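Local structure of trichothecene 3-O-acetyltransferase (Gibberella zeae, 2RKV) at residues Gly64-Glu67 / Gly68-Gly71. The protein transfers an acetyl group from acetyl coenzyme A to the 3-hydroxyl of trichothecene mycotoxins, as a member of the BAHD acyltransferase superfamily. Residues are numbered along the deposited sequence; the frame is centred on the assembly and turned at random.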
loop_
_atom_site.group_PDB
_atom_site.type_symbol
_atom_site.label_atom_id
_atom_site.label_comp_id
_atom_site.label_asym_id
_atom_site.label_seq_id
_atom_site.Cartn_x
_atom_site.Cartn_y
_atom_site.Cartn_z
ATOM N N GLY A 64 15.358 8.718 21.758
ATOM C CA GLY A 64 16.769 8.337 21.696
ATOM C C GLY A 64 17.493 8.783 20.437
ATOM O O GLY A 64 18.519 8.205 20.070
ATOM N N ILE A 65 16.959 9.800 19.767
ATOM C CA ILE A 65 17.573 10.327 18.545
ATOM C C ILE A 65 18.777 11.199 18.892
ATOM O O ILE A 65 18.717 12.028 19.809
ATOM C CB ILE A 65 16.558 11.126 17.680
ATOM C CG1 ILE A 65 15.472 10.190 17.151
ATOM C CG2 ILE A 65 17.259 11.862 16.522
ATOM C CD1 ILE A 65 14.248 10.899 16.615
ATOM N N SER A 66 19.869 10.994 18.161
ATOM C CA SER A 66 21.046 11.847 18.258
ATOM C C SER A 66 21.847 11.731 16.966
ATOM O O SER A 66 21.412 11.080 16.012
ATOM C CB SER A 66 21.908 11.470 19.470
ATOM O OG SER A 66 22.493 10.192 19.311
ATOM N N GLU A 67 23.014 12.365 16.931
ATOM C CA GLU A 67 23.887 12.264 15.763
ATOM C C GLU A 67 24.280 10.800 15.556
ATOM O O GLU A 67 24.759 10.140 16.482
ATOM C CB GLU A 67 25.115 13.154 15.937
ATOM C CG GLU A 67 24.778 14.651 15.979
ATOM C CD GLU A 67 24.436 15.182 17.375
ATOM O OE1 GLU A 67 24.317 14.388 18.342
ATOM O OE2 GLU A 67 24.274 16.414 17.500
ATOM N N GLY A 68 24.035 10.282 14.355
ATOM C CA GLY A 68 24.298 8.864 14.066
ATOM C C GLY A 68 23.490 7.861 14.891
ATOM O O GLY A 68 23.897 6.704 15.059
ATOM N N ASN A 69 22.342 8.298 15.411
ATOM C CA ASN A 69 21.396 7.397 16.070
ATOM C C ASN A 69 19.987 7.843 15.729
ATOM O O ASN A 69 19.525 8.885 16.194
ATOM C CB ASN A 69 21.612 7.359 17.583
ATOM C CG ASN A 69 20.820 6.251 18.271
ATOM O OD1 ASN A 69 19.687 5.932 17.895
ATOM N ND2 ASN A 69 21.420 5.662 19.302
ATOM N N THR A 70 19.311 7.061 14.895
ATOM C CA THR A 70 18.010 7.462 14.366
ATOM C C THR A 70 16.883 7.178 15.361
ATOM O O THR A 70 15.722 7.475 15.092
ATOM C CB THR A 70 17.719 6.826 12.980
ATOM O OG1 THR A 70 17.966 5.417 13.031
ATOM C CG2 THR A 70 18.619 7.453 11.900
ATOM N N GLY A 71 17.254 6.622 16.509
ATOM C CA GLY A 71 16.324 6.401 17.614
ATOM C C GLY A 71 15.409 5.208 17.414
ATOM O O GLY A 71 15.593 4.411 16.492
#
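Ser66 and Asn69 face each other as an antiparallel hydrogen-bonded pair closed by a type II beta turn, with Glu67 and Gly68 at its corners. This is the tip of the hairpin loop joining strands 59-63 and 72-76, out on the protein surface. Ser66 N donates to Asn69 O at 2.9 Å, and Asn69 N returns a bond to Ser66 O at 3.0 Å. Gly68 takes the second corner with positive phi (62°), which by itself favours glycine. On one side of the bridge Ser66 OG lies 3.4 Å from Asn69 CB. The amide of Asn69, carried away from the backbone N by a chi1 of -170°, turns back toward Gly64, with CG 3.5 Å from Gly64 O, and OD1 accepts from Gly71 N at 2.9 Å, in the plane of the amide: an Asx turn that bends the chain just past the bridge. Thr70 points away, its OG1 hydrogen-bonded to Lys360 N and Pro358 O of a neighbouring loop. Ile65 lies on the other side from Ser66 OG; its CA approaches Asn69 O in a CA-H...O contact, and its CG1 rests 3.4 Å from Thr70 O.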